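Local coordinates for protein putative polysaccharide deacetylase (Bdellovibrio bacteriovorus HD100, PDB 5JP6) that probably removes acetyl groups from N-acetylated sugars of peptidoglycan, as a zinc-dependent carbohydrate esterase of family 4, at residues D89-E94 / E119-Q124; E126-P131 / Q311-L316; R153-G158 / G297-N302; A190-N195 / A218-V223; A256-G261 / K288-T293. The protein carries 1 engineered substitution. One frame throughout, in Å; residues are numbered along the deposited sequence. Where two conformers were deposited one is given.

Interaction 1: D89-E94 / E119-Q124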
# COMPACT_ATOMS: atom_id res chain seq x y z
N ASP A 89 -2.13 -3.83 -18.58
CA ASP A 89 -3.26 -3.03 -18.13
C ASP A 89 -4.20 -3.77 -17.19
O ASP A 89 -4.76 -3.17 -16.24
CB ASP A 89 -4.05 -2.49 -19.31
CG ASP A 89 -3.30 -1.42 -20.03
OD1 ASP A 89 -2.51 -0.69 -19.37
OD2 ASP A 89 -3.42 -1.34 -21.27
N LEU A 90 -4.34 -5.06 -17.43
CA LEU A 90 -5.16 -5.90 -16.59
C LEU A 90 -4.65 -5.88 -15.11
O LEU A 90 -5.45 -6.01 -14.16
CB LEU A 90 -5.21 -7.33 -17.12
CG LEU A 90 -6.10 -8.33 -16.37
CD1 LEU A 90 -7.56 -7.87 -16.37
CD2 LEU A 90 -5.95 -9.70 -17.03
N THR A 91 -3.35 -5.67 -14.93
CA THR A 91 -2.80 -5.60 -13.57
C THR A 91 -3.48 -4.54 -12.71
O THR A 91 -3.48 -4.65 -11.48
CB THR A 91 -1.26 -5.44 -13.49
OG1 THR A 91 -0.84 -4.15 -13.96
CG2 THR A 91 -0.57 -6.56 -14.26
N LEU A 92 -4.05 -3.51 -13.33
CA LEU A 92 -4.77 -2.48 -12.59
C LEU A 92 -5.97 -3.06 -11.80
O LEU A 92 -6.37 -2.50 -10.80
CB LEU A 92 -5.25 -1.39 -13.56
CG LEU A 92 -5.84 -0.14 -12.95
CD1 LEU A 92 -4.82 0.63 -12.10
CD2 LEU A 92 -6.35 0.76 -14.06
N PHE A 93 -6.54 -4.14 -12.32
CA PHE A 93 -7.73 -4.77 -11.74
C PHE A 93 -7.41 -6.03 -10.95
O PHE A 93 -8.31 -6.71 -10.48
CB PHE A 93 -8.70 -5.11 -12.88
CG PHE A 93 -9.28 -3.92 -13.54
CD1 PHE A 93 -10.44 -3.32 -13.02
CD2 PHE A 93 -8.68 -3.39 -14.69
CE1 PHE A 93 -10.97 -2.20 -13.63
CE2 PHE A 93 -9.24 -2.27 -15.30
CZ PHE A 93 -10.37 -1.67 -14.76
N GLU A 94 -6.13 -6.38 -10.83
CA GLU A 94 -5.74 -7.64 -10.21
C GLU A 94 -6.28 -7.76 -8.79
O GLU A 94 -6.78 -8.83 -8.41
CB GLU A 94 -4.22 -7.77 -10.18
CG GLU A 94 -3.71 -9.03 -9.52
CD GLU A 94 -2.22 -9.24 -9.69
OE1 GLU A 94 -1.52 -8.32 -10.13
OE2 GLU A 94 -1.79 -10.38 -9.30
N GLU A 119 1.42 -14.44 -15.91
CA GLU A 119 2.34 -14.57 -17.06
C GLU A 119 3.05 -13.23 -17.33
O GLU A 119 4.25 -13.18 -17.60
CB GLU A 119 1.57 -15.04 -18.30
CG GLU A 119 2.44 -15.09 -19.53
CD GLU A 119 1.69 -15.63 -20.74
OE1 GLU A 119 0.47 -15.40 -20.89
OE2 GLU A 119 2.33 -16.29 -21.56
N HIS A 120 2.31 -12.13 -17.16
CA HIS A 120 2.90 -10.79 -17.31
C HIS A 120 4.04 -10.63 -16.28
O HIS A 120 5.15 -10.24 -16.64
CB HIS A 120 1.86 -9.70 -17.12
CG HIS A 120 2.45 -8.35 -16.89
ND1 HIS A 120 2.90 -7.54 -17.90
CD2 HIS A 120 2.68 -7.67 -15.74
CE1 HIS A 120 3.38 -6.42 -17.40
NE2 HIS A 120 3.25 -6.48 -16.09
N PHE A 121 3.77 -10.93 -15.01
CA PHE A 121 4.84 -10.78 -13.97
C PHE A 121 5.96 -11.78 -14.17
O PHE A 121 7.08 -11.45 -13.87
CB PHE A 121 4.28 -10.78 -12.56
CG PHE A 121 3.58 -9.48 -12.21
CD1 PHE A 121 4.25 -8.25 -12.05
CD2 PHE A 121 2.22 -9.51 -12.07
CE1 PHE A 121 3.54 -7.12 -11.70
CE2 PHE A 121 1.52 -8.40 -11.72
CZ PHE A 121 2.18 -7.19 -11.57
N ASP A 122 5.69 -12.96 -14.74
CA ASP A 122 6.75 -13.90 -15.11
C ASP A 122 7.71 -13.24 -16.11
O ASP A 122 8.94 -13.29 -15.98
CB ASP A 122 6.18 -15.15 -15.75
CG ASP A 122 5.48 -16.09 -14.77
OD1 ASP A 122 5.62 -15.94 -13.52
OD2 ASP A 122 4.77 -17.01 -15.26
N GLU A 123 7.12 -12.62 -17.11
CA GLU A 123 7.91 -11.98 -18.18
C GLU A 123 8.72 -10.82 -17.62
O GLU A 123 9.92 -10.66 -17.92
CB GLU A 123 6.98 -11.48 -19.27
CG GLU A 123 6.32 -12.55 -20.09
CD GLU A 123 5.23 -12.02 -21.01
OE1 GLU A 123 5.05 -10.79 -21.08
OE2 GLU A 123 4.58 -12.83 -21.72
N GLN A 124 8.08 -10.05 -16.73
CA GLN A 124 8.75 -8.92 -16.06
C GLN A 124 9.94 -9.36 -15.23
O GLN A 124 10.93 -8.68 -15.17
CB GLN A 124 7.76 -8.15 -15.19
CG GLN A 124 6.62 -7.48 -15.96
CD GLN A 124 7.13 -6.36 -16.81
OE1 GLN A 124 7.63 -5.37 -16.30
NE2 GLN A 124 7.00 -6.50 -18.11
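Two side-chain torsions bring Glu94 and the ring of Phe121 together. Glu94 turns CG opposite its backbone N (chi1 179°) and stays extended beyond it, which carries the carboxylate out to the ring. Phe121 sends CG to the far side from its own carbonyl carbon, and this chi1 of -75° swings the ring toward residues 89-94.

At the ring edge, Glu94 OE1 lies close to the ring plane, 3.4 Å from Phe121 CE2, with the carboxylate tilted 33° from that plane. The methyl of Thr91 arrives obliquely, Thr91 CG2 being 3.8 Å from Phe121 CE2 and 3.7 Å from His120 CD2. One face of the same ring is occupied by His120, whose CD2 stands 3.9 Å above the plane over the Phe121 ring centre. The imidazole in turn carries Gln124 CG 3.5 Å above its plane, toward the rim.

No hydrogen bond joins the two segments, and the polar ends are held by others. Glu94 OE2 makes salt bridges to Arg98 and Arg339, His120 NE2 is bonded to Arg340, and Thr91 OG1 bonds to Gln88 O. Helix 110-126 is thereby joined to residues 91-94, in a mainly helical part of the chain away from the zinc site. Because the carboxylate oxygen meets the electropositive C-H rim, the approach is probably mildly attractive, while the two arginines on OE2 would favour a charged Glu94 despite its burial.

Interaction 2: E126-P131 / Q311-L316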
# COMPACT_ATOMS: atom_id res chain seq x y z
N GLU A 126 11.97 -11.76 -15.79
CA GLU A 126 13.08 -12.29 -16.61
C GLU A 126 14.25 -11.33 -16.69
O GLU A 126 15.42 -11.75 -16.74
CB GLU A 126 12.61 -12.57 -18.04
CG GLU A 126 11.71 -13.79 -18.18
CD GLU A 126 11.22 -14.00 -19.62
OE1 GLU A 126 11.88 -13.49 -20.57
OE2 GLU A 126 10.16 -14.65 -19.80
N SER A 127 13.97 -10.04 -16.73
CA SER A 127 15.01 -9.06 -16.94
C SER A 127 15.58 -8.48 -15.65
O SER A 127 16.40 -7.56 -15.70
CB SER A 127 14.51 -7.95 -17.87
OG SER A 127 13.42 -7.27 -17.30
N MET A 128 15.15 -9.01 -14.51
CA MET A 128 15.66 -8.53 -13.23
C MET A 128 16.80 -9.36 -12.73
O MET A 128 16.70 -10.57 -12.70
CB MET A 128 14.58 -8.55 -12.20
CG MET A 128 13.52 -7.54 -12.54
SD MET A 128 12.08 -7.90 -11.59
CE MET A 128 12.25 -6.61 -10.39
N SER A 129 17.86 -8.68 -12.27
CA SER A 129 19.00 -9.42 -11.69
C SER A 129 18.67 -9.97 -10.33
O SER A 129 19.25 -10.98 -9.92
CB SER A 129 20.28 -8.60 -11.68
OG SER A 129 20.22 -7.60 -10.70
N VAL A 130 17.71 -9.34 -9.65
CA VAL A 130 17.24 -9.78 -8.33
C VAL A 130 15.73 -9.95 -8.35
O VAL A 130 15.00 -9.06 -7.97
CB VAL A 130 17.67 -8.83 -7.18
CG1 VAL A 130 17.31 -9.46 -5.86
CG2 VAL A 130 19.17 -8.56 -7.24
N PRO A 131 15.28 -11.06 -8.90
CA PRO A 131 13.84 -11.20 -9.06
C PRO A 131 13.13 -11.34 -7.72
O PRO A 131 13.73 -11.74 -6.74
CB PRO A 131 13.70 -12.47 -9.92
CG PRO A 131 14.95 -13.25 -9.64
CD PRO A 131 16.02 -12.20 -9.46
N GLN A 311 2.62 0.39 -14.83
CA GLN A 311 3.90 0.61 -15.50
C GLN A 311 4.70 -0.68 -15.40
O GLN A 311 4.37 -1.54 -14.58
CB GLN A 311 4.67 1.72 -14.85
CG GLN A 311 5.05 1.47 -13.39
CD GLN A 311 5.44 2.74 -12.66
OE1 GLN A 311 6.49 3.32 -12.94
NE2 GLN A 311 4.61 3.18 -11.75
N SER A 312 5.76 -0.79 -16.19
CA SER A 312 6.64 -1.96 -16.10
C SER A 312 7.39 -1.98 -14.78
O SER A 312 7.58 -0.93 -14.13
CB SER A 312 7.63 -1.95 -17.25
OG SER A 312 8.48 -0.81 -17.20
N ASN A 313 7.87 -3.16 -14.39
CA ASN A 313 8.73 -3.24 -13.23
C ASN A 313 9.94 -2.31 -13.38
O ASN A 313 10.33 -1.63 -12.45
CB ASN A 313 9.29 -4.64 -13.07
CG ASN A 313 8.28 -5.68 -12.61
OD1 ASN A 313 7.09 -5.52 -12.71
ND2 ASN A 313 8.82 -6.82 -12.16
N GLU A 314 10.51 -2.30 -14.59
CA GLU A 314 11.66 -1.46 -14.95
C GLU A 314 11.38 0.02 -14.72
O GLU A 314 12.17 0.75 -14.13
CB GLU A 314 11.98 -1.73 -16.43
CG GLU A 314 13.33 -1.31 -16.93
CD GLU A 314 13.73 -2.13 -18.19
OE1 GLU A 314 14.20 -3.29 -17.99
OE2 GLU A 314 13.61 -1.61 -19.35
N GLN A 315 10.23 0.50 -15.20
CA GLN A 315 9.84 1.88 -15.03
C GLN A 315 9.66 2.28 -13.53
O GLN A 315 10.12 3.28 -13.08
CB GLN A 315 8.59 2.13 -15.89
CG GLN A 315 8.08 3.55 -15.76
CD GLN A 315 7.02 3.88 -16.78
OE1 GLN A 315 6.86 3.20 -17.78
NE2 GLN A 315 6.28 4.93 -16.50
N LEU A 316 8.99 1.36 -12.80
CA LEU A 316 8.76 1.62 -11.39
C LEU A 316 10.08 1.75 -10.63
O LEU A 316 10.27 2.70 -9.88
CB LEU A 316 7.87 0.52 -10.80
CG LEU A 316 7.56 0.65 -9.29
CD1 LEU A 316 6.92 2.01 -9.00
CD2 LEU A 316 6.67 -0.48 -8.83
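Met128 meets Asn313 where helix 313-327 starts, a helix N-capped by Ser312: Gln315 N donates to Ser312 OG over 3.0 Å at 158°. The closer half of the contact lies just beyond this cap. Asn313 is buried and directed at segment 126-131, and its amide nitrogen ND2 points at the thioether, 3.5 Å from Met128 SD. The N-H...S angle is 160°, straight enough for a hydrogen bond, though a weak one at this length. The two side chains cross at roughly a right angle. The bond remains doubtful, because Met128 was modelled in two conformers and the measurement belongs to the one given. At the other end of the amide, Asn313 OD1 accepts from Arg340 of helix 339-354, which probably helps hold the amide with ND2 toward sulfur.

The contact joins the loop leaving helix 110-126 to a helix of the NodB homology region. Its solvent side is looser, formed by the exposed residues Ser127 and Glu314, the latter also with two conformers. There Ser127 OG and Glu314 OE1 are 4.1 Å apart, with no hydrogen bond between them.

Interaction 3: R153-G158 / G297-N302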
# COMPACT_ATOMS: atom_id res chain seq x y z
N ARG A 153 11.76 9.46 17.72
CA ARG A 153 11.17 10.79 17.57
C ARG A 153 10.14 10.98 18.68
O ARG A 153 9.38 10.09 18.97
CB ARG A 153 10.49 10.96 16.22
CG ARG A 153 11.38 10.77 15.03
CD ARG A 153 12.39 11.89 14.89
NE ARG A 153 13.30 11.68 13.77
CZ ARG A 153 14.52 11.15 13.86
NH1 ARG A 153 15.01 10.72 15.02
NH2 ARG A 153 15.24 11.02 12.75
N ASP A 154 10.17 12.13 19.33
CA ASP A 154 9.20 12.44 20.38
C ASP A 154 7.88 12.80 19.71
O ASP A 154 7.74 13.83 19.02
CB ASP A 154 9.74 13.57 21.26
CG ASP A 154 8.77 14.01 22.40
OD1 ASP A 154 7.73 13.42 22.57
OD2 ASP A 154 9.15 14.95 23.00
N MET A 155 6.88 11.97 19.99
CA MET A 155 5.57 12.15 19.44
C MET A 155 4.53 12.59 20.49
O MET A 155 3.36 12.70 20.20
CB MET A 155 5.19 10.91 18.61
CG MET A 155 6.23 10.75 17.38
SD MET A 155 5.76 9.44 16.51
CE MET A 155 7.27 9.01 15.77
N SER A 156 5.01 12.93 21.69
CA SER A 156 4.11 13.21 22.80
C SER A 156 3.21 14.44 22.58
O SER A 156 2.06 14.47 23.05
CB SER A 156 4.90 13.38 24.08
OG SER A 156 5.77 14.52 24.02
N ASN A 157 3.72 15.43 21.86
CA ASN A 157 2.81 16.53 21.40
C ASN A 157 2.88 16.61 19.90
O ASN A 157 2.86 17.66 19.29
CB ASN A 157 3.01 17.92 22.08
CG ASN A 157 1.96 18.99 21.61
OD1 ASN A 157 0.73 18.88 21.87
ND2 ASN A 157 2.44 20.02 20.90
N GLY A 158 2.84 15.42 19.29
CA GLY A 158 2.79 15.26 17.85
C GLY A 158 4.17 15.37 17.23
O GLY A 158 5.19 15.58 17.91
N GLY A 297 2.08 11.11 15.74
CA GLY A 297 2.86 11.74 14.67
C GLY A 297 2.10 11.68 13.34
O GLY A 297 1.37 10.74 13.09
N GLU A 298 2.28 12.73 12.54
CA GLU A 298 1.69 12.92 11.23
C GLU A 298 2.79 12.72 10.21
O GLU A 298 3.75 13.47 10.14
CB GLU A 298 1.11 14.34 11.10
CG GLU A 298 0.49 14.64 9.74
CD GLU A 298 0.10 16.09 9.56
OE1 GLU A 298 0.00 16.81 10.62
OE2 GLU A 298 -0.16 16.53 8.45
N PHE A 299 2.63 11.71 9.37
CA PHE A 299 3.69 11.30 8.45
C PHE A 299 3.24 11.59 7.03
O PHE A 299 2.34 10.94 6.47
CB PHE A 299 4.05 9.83 8.64
CG PHE A 299 4.94 9.61 9.82
CD1 PHE A 299 4.43 9.69 11.13
CD2 PHE A 299 6.31 9.41 9.65
CE1 PHE A 299 5.25 9.58 12.21
CE2 PHE A 299 7.13 9.27 10.77
CZ PHE A 299 6.58 9.36 12.03
N ALA A 300 3.95 12.53 6.40
CA ALA A 300 3.83 12.74 4.96
C ALA A 300 5.04 11.97 4.36
O ALA A 300 5.41 10.92 4.87
CB ALA A 300 3.83 14.23 4.66
N TRP A 301 5.61 12.44 3.27
CA TRP A 301 6.72 11.75 2.58
C TRP A 301 7.35 12.79 1.64
O TRP A 301 6.75 13.83 1.36
CB TRP A 301 6.25 10.52 1.76
CG TRP A 301 5.31 10.90 0.65
CD1 TRP A 301 5.65 11.15 -0.65
CD2 TRP A 301 3.90 11.08 0.75
NE1 TRP A 301 4.54 11.51 -1.36
CE2 TRP A 301 3.45 11.47 -0.53
CE3 TRP A 301 2.97 10.98 1.79
CZ2 TRP A 301 2.14 11.73 -0.79
CZ3 TRP A 301 1.66 11.25 1.51
CH2 TRP A 301 1.26 11.63 0.24
N ASN A 302 8.56 12.49 1.16
CA ASN A 302 9.17 13.32 0.12
C ASN A 302 9.67 12.55 -1.10
O ASN A 302 10.04 13.15 -2.08
CB ASN A 302 10.31 14.16 0.67
CG ASN A 302 11.48 13.33 1.12
OD1 ASN A 302 11.34 12.44 1.95
ND2 ASN A 302 12.65 13.62 0.57
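Met155 and Phe299 cross at about a right angle, the thioether chain running up to the rim of the ring and not over its face. Its methyl lies in the ring plane at the edge: Met155 CE is 3.8 Å from Phe299 CZ and 4.1 Å from Phe299 CE1. The side chain reaches this far because it is extended beyond CG, with chi2 at -179°, after CG has left on the side away from its carbonyl carbon. On the way it passes Gly297, where Met155 SD sits 4.1 Å from Gly297 N and equally far from its CA. With no side chain on Gly297, sulfur can lie directly against the strand backbone. The carbonyl oxygen of Gly297 also lies in the plane of the Phe299 ring, at its edge.

Strand 297-299 pairs in parallel with strands 160-161 and 275-277 in the curled sheet of the NodB fold, a distorted beta/alpha barrel in this family. Residues 154-158 form a turn between strands 150-153 and 160-161, and Met155 packs the turn against the sheet, touching Val275 as well; Phe299 also packs on Leu362.

An Asx turn shapes the loop outside this apolar patch. Asp154 OD1 accepts from Ser156 N at 2.9 Å, on the anti side and 31° out of the carboxylate plane, and uses its syn lone pair for Ser156 OG at 2.7 Å. Further along, Gly158 N bonds back to Met155 O. A magnesium ion lies about 4 Å from the Met155 side chain, whereas the Phe299 side chain is about 12 Å from the zinc ion.

Interaction 4: A190-N195 / A218-V223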
# COMPACT_ATOMS: atom_id res chain seq x y z
N ALA A 190 11.27 -9.88 1.76
CA ALA A 190 12.33 -9.07 1.13
C ALA A 190 13.04 -8.20 2.16
O ALA A 190 14.28 -8.11 2.19
CB ALA A 190 11.75 -8.22 0.01
N LEU A 191 12.27 -7.58 3.03
CA LEU A 191 12.85 -6.74 4.08
C LEU A 191 13.71 -7.54 5.02
O LEU A 191 14.83 -7.14 5.37
CB LEU A 191 11.74 -6.00 4.84
CG LEU A 191 10.94 -4.97 4.06
CD1 LEU A 191 9.71 -4.54 4.84
CD2 LEU A 191 11.76 -3.73 3.73
N LYS A 192 13.18 -8.67 5.46
CA LYS A 192 13.85 -9.48 6.46
C LYS A 192 15.19 -10.01 5.96
O LYS A 192 16.17 -10.07 6.73
CB LYS A 192 12.97 -10.61 6.96
CG LYS A 192 13.58 -11.40 8.12
CD LYS A 192 12.62 -12.45 8.65
CE LYS A 192 13.32 -13.25 9.75
NZ LYS A 192 12.58 -14.47 10.18
N GLU A 193 15.24 -10.42 4.68
CA GLU A 193 16.47 -10.97 4.08
C GLU A 193 17.67 -10.05 4.22
O GLU A 193 18.82 -10.53 4.26
CB GLU A 193 16.29 -11.17 2.52
CG GLU A 193 15.49 -12.30 2.15
CD GLU A 193 15.21 -12.39 0.65
OE1 GLU A 193 15.23 -11.41 -0.20
OE2 GLU A 193 14.88 -13.49 0.36
N VAL A 194 17.39 -8.74 4.23
CA VAL A 194 18.46 -7.74 4.25
C VAL A 194 18.45 -6.89 5.55
O VAL A 194 19.10 -5.84 5.62
CB VAL A 194 18.41 -6.86 2.98
CG1 VAL A 194 18.61 -7.71 1.74
CG2 VAL A 194 17.12 -6.03 2.91
N ASN A 195 17.70 -7.35 6.55
CA ASN A 195 17.63 -6.67 7.86
C ASN A 195 17.06 -5.27 7.78
O ASN A 195 17.40 -4.44 8.59
CB ASN A 195 18.98 -6.66 8.56
CG ASN A 195 18.91 -6.20 9.99
OD1 ASN A 195 18.06 -6.65 10.75
ND2 ASN A 195 19.80 -5.28 10.37
N ALA A 218 3.95 -7.38 12.50
CA ALA A 218 4.33 -7.03 13.87
C ALA A 218 5.53 -7.89 14.35
O ALA A 218 6.49 -7.39 14.94
CB ALA A 218 3.17 -7.16 14.83
N ALA A 219 5.46 -9.20 14.08
CA ALA A 219 6.47 -10.11 14.57
C ALA A 219 7.86 -9.85 13.94
O ALA A 219 8.87 -10.26 14.51
CB ALA A 219 6.04 -11.54 14.34
N ASP A 220 7.89 -9.19 12.78
CA ASP A 220 9.12 -8.91 12.07
C ASP A 220 9.75 -7.58 12.51
O ASP A 220 10.75 -7.17 11.95
CB ASP A 220 8.95 -8.98 10.53
CG ASP A 220 9.01 -10.41 9.97
OD1 ASP A 220 9.07 -11.40 10.78
OD2 ASP A 220 8.95 -10.53 8.72
N GLY A 221 9.17 -6.91 13.52
CA GLY A 221 9.81 -5.74 14.15
C GLY A 221 9.50 -4.39 13.51
O GLY A 221 10.09 -3.38 13.88
N HIS A 222 8.52 -4.36 12.62
CA HIS A 222 8.21 -3.13 11.92
C HIS A 222 7.31 -2.23 12.77
O HIS A 222 6.65 -2.67 13.71
CB HIS A 222 7.55 -3.46 10.59
CG HIS A 222 8.38 -4.35 9.72
ND1 HIS A 222 9.59 -3.96 9.19
CD2 HIS A 222 8.19 -5.63 9.35
CE1 HIS A 222 10.09 -4.97 8.49
NE2 HIS A 222 9.25 -5.99 8.57
N VAL A 223 7.31 -0.96 12.41
CA VAL A 223 6.38 0.02 12.97
C VAL A 223 5.04 -0.13 12.25
O VAL A 223 5.00 -0.28 11.03
CB VAL A 223 6.95 1.45 12.93
CG1 VAL A 223 5.86 2.48 13.07
CG2 VAL A 223 8.02 1.60 13.99
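The imidazole of His222 receives Leu191 obliquely, with Leu191 CD1 3.7 Å from His222 CE1 and Leu191 CB 4.1 Å from the same carbon. Over one face of the ring, displaced toward the rim, lies the carbonyl oxygen Asp220 O, 3.9 Å above the plane. His222 ND1 accepts a hydrogen bond from Ala198 N, which would help fix the ring's rotation, and Phe200 packs with the imidazole edge-to-face. Leu191 CD1 meets NE2 of the imidazole as well as CE1.

Nearer solvent, an extended lysine crosses an aspartate at about a right angle. Here the approach is by methylene, Lys192 CD lying 4.1 Å from Asp220 OD2, while Lys192 NZ stays 4.7 Å from Asp220 OD1, beyond direct contact. The opposite charges would still attract weakly.

Both segments are helix ends closed by Schellman motifs, with Asn195 (phi 63°) and Gly221 (phi 88°) supplying the positive phi. These belong to consecutive beta-alpha-beta crossovers: helix 183-193 leads from strand 170-176 into 199-202, and helix 211-219, after the short helix 204-209, lies between strands 199-202 and 223-227; the strands pair in parallel. Beyond the contact, Ala190 and Val194 turn to helix 339-354, and Val223 packs on strand 358-364.

Interaction 5: A256-G261 / K288-T293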
# COMPACT_ATOMS: atom_id res chain seq x y z
N ALA A 256 -13.32 10.26 13.39
CA ALA A 256 -13.73 8.88 13.55
C ALA A 256 -12.97 7.94 12.60
O ALA A 256 -12.62 6.80 12.98
CB ALA A 256 -15.22 8.75 13.37
N GLU A 257 -12.67 8.41 11.38
CA GLU A 257 -11.88 7.66 10.39
C GLU A 257 -10.42 7.50 10.92
O GLU A 257 -9.81 6.43 10.81
CB GLU A 257 -11.88 8.34 9.00
CG GLU A 257 -13.19 8.13 8.28
CD GLU A 257 -13.26 6.81 7.57
OE1 GLU A 257 -12.41 5.90 7.80
OE2 GLU A 257 -14.17 6.67 6.74
N VAL A 258 -9.88 8.57 11.51
CA VAL A 258 -8.54 8.48 12.10
C VAL A 258 -8.50 7.43 13.20
O VAL A 258 -7.61 6.57 13.21
CB VAL A 258 -8.08 9.85 12.65
CG1 VAL A 258 -6.75 9.73 13.37
CG2 VAL A 258 -7.95 10.89 11.51
N ARG A 259 -9.46 7.49 14.12
CA ARG A 259 -9.57 6.51 15.23
C ARG A 259 -9.78 5.10 14.75
O ARG A 259 -9.22 4.16 15.29
CB ARG A 259 -10.78 6.80 16.09
CG ARG A 259 -10.60 7.96 17.00
CD ARG A 259 -11.56 7.92 18.16
NE ARG A 259 -11.07 8.80 19.21
CZ ARG A 259 -11.20 10.13 19.17
NH1 ARG A 259 -11.80 10.66 18.12
NH2 ARG A 259 -10.71 10.90 20.16
N GLY A 260 -10.63 4.94 13.73
CA GLY A 260 -11.02 3.59 13.34
C GLY A 260 -9.90 2.69 12.85
O GLY A 260 -9.86 1.50 13.19
N GLY A 261 -8.98 3.22 12.04
CA GLY A 261 -7.84 2.41 11.57
C GLY A 261 -6.89 2.07 12.74
O GLY A 261 -6.39 0.96 12.85
N LYS A 288 -4.85 18.38 11.83
CA LYS A 288 -3.45 18.43 12.20
C LYS A 288 -3.30 18.75 13.69
O LYS A 288 -2.48 18.12 14.39
CB LYS A 288 -2.69 19.42 11.34
CG LYS A 288 -2.57 18.98 9.88
CD LYS A 288 -1.90 20.08 9.03
CE LYS A 288 -1.66 19.63 7.61
NZ LYS A 288 -0.32 19.00 7.51
N ALA A 289 -4.10 19.70 14.20
CA ALA A 289 -4.07 20.05 15.64
C ALA A 289 -4.55 18.89 16.50
O ALA A 289 -3.96 18.60 17.55
CB ALA A 289 -4.91 21.27 15.89
N PHE A 290 -5.61 18.23 16.05
CA PHE A 290 -6.14 17.04 16.71
C PHE A 290 -5.07 15.97 16.92
O PHE A 290 -4.93 15.40 18.02
CB PHE A 290 -7.28 16.51 15.85
CG PHE A 290 -7.80 15.15 16.25
CD1 PHE A 290 -8.55 14.98 17.38
CD2 PHE A 290 -7.59 14.07 15.43
CE1 PHE A 290 -9.10 13.74 17.67
CE2 PHE A 290 -8.09 12.83 15.73
CZ PHE A 290 -8.85 12.66 16.85
N LEU A 291 -4.29 15.68 15.87
CA LEU A 291 -3.25 14.65 16.00
C LEU A 291 -2.23 14.98 17.10
O LEU A 291 -1.79 14.10 17.84
CB LEU A 291 -2.52 14.41 14.68
CG LEU A 291 -3.31 13.73 13.58
CD1 LEU A 291 -2.46 13.66 12.32
CD2 LEU A 291 -3.75 12.33 14.01
N LYS A 292 -1.85 16.26 17.18
CA LYS A 292 -0.90 16.68 18.19
C LYS A 292 -1.49 16.52 19.59
O LYS A 292 -0.83 15.98 20.47
CB LYS A 292 -0.41 18.11 17.97
CG LYS A 292 0.29 18.33 16.63
CD LYS A 292 0.69 19.77 16.47
CE LYS A 292 1.59 20.29 17.52
NZ LYS A 292 2.83 19.48 17.64
N THR A 293 -2.73 16.95 19.77
CA THR A 293 -3.43 16.75 21.04
C THR A 293 -3.47 15.26 21.41
O THR A 293 -3.29 14.87 22.58
CB THR A 293 -4.81 17.38 21.00
OG1 THR A 293 -4.65 18.79 20.86
CG2 THR A 293 -5.63 17.09 22.28
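Phe290 reaches across from helix 285-293 to Val258 and Arg259, its CG opposite the backbone N (chi1 170°), a setting that carries the ring out toward helix 251-269. Both partners meet it at the edge, near the ring plane. Val258 CG1 is 4.1 Å from Phe290 CE2, and Arg259 NH1 is 3.8 Å from Phe290 CZ. The guanidinium plane stands 63° from the ring, so the two do not stack, and the charge lies beside the rim and not over the pi face. Arg259 was deposited in two conformers, and this approach describes one of them.

A single branch of Val258, CG1, meets both neighbours: with CG1 opposite its backbone N, the methyl also lies 4.0 Å from Leu291 CD2. The leucine brings CD2 round to the valine although its CB leaves the backbone in another direction.

The short helical segments cross at -42° with their axes 12.0 Å apart, a wide separation spanned by the large phenylalanine. They belong to successive beta-alpha-beta crossovers of the NodB barrel: helix 251-269 lies between strands 223-227 and 275-277, part of the link being unmodelled, and helix 285-293 lies between 275-277 and 297-299. Phe276 of the middle strand touches both Val258 and Leu291, and Leu375 packs on Val258 and Phe290. The Val258 side chain is about 9 Å from that of the zinc ligand His227. Arg259 touches Lys294 in the loop after the second helix.

How the interactions relate
Interactions 1 and 2 form one continuous region, their centres 12 Å apart, bridged by a probable hydrogen bond from Asn313 N to Gln124 OE1 at 2.9 Å. Interactions 3 and 5 form a second pair, also 12 Å between centres, joined by the salt bridge from Lys288 NZ to Glu298 OE2 at 2.6 Å and by Leu291 packing on Glu298; strand 297-299 follows helix 285-293 after a short loop. The centres of interactions 1 and 5 are 37 Å apart. Interaction 4 touches neither pair, its nearest atoms being about 6 Å from interaction 2. The Phe299 side chain is about 8 Å from that of Asp176, a zinc-site residue that does not bind the metal in this model, and about 9 Å from that of His227.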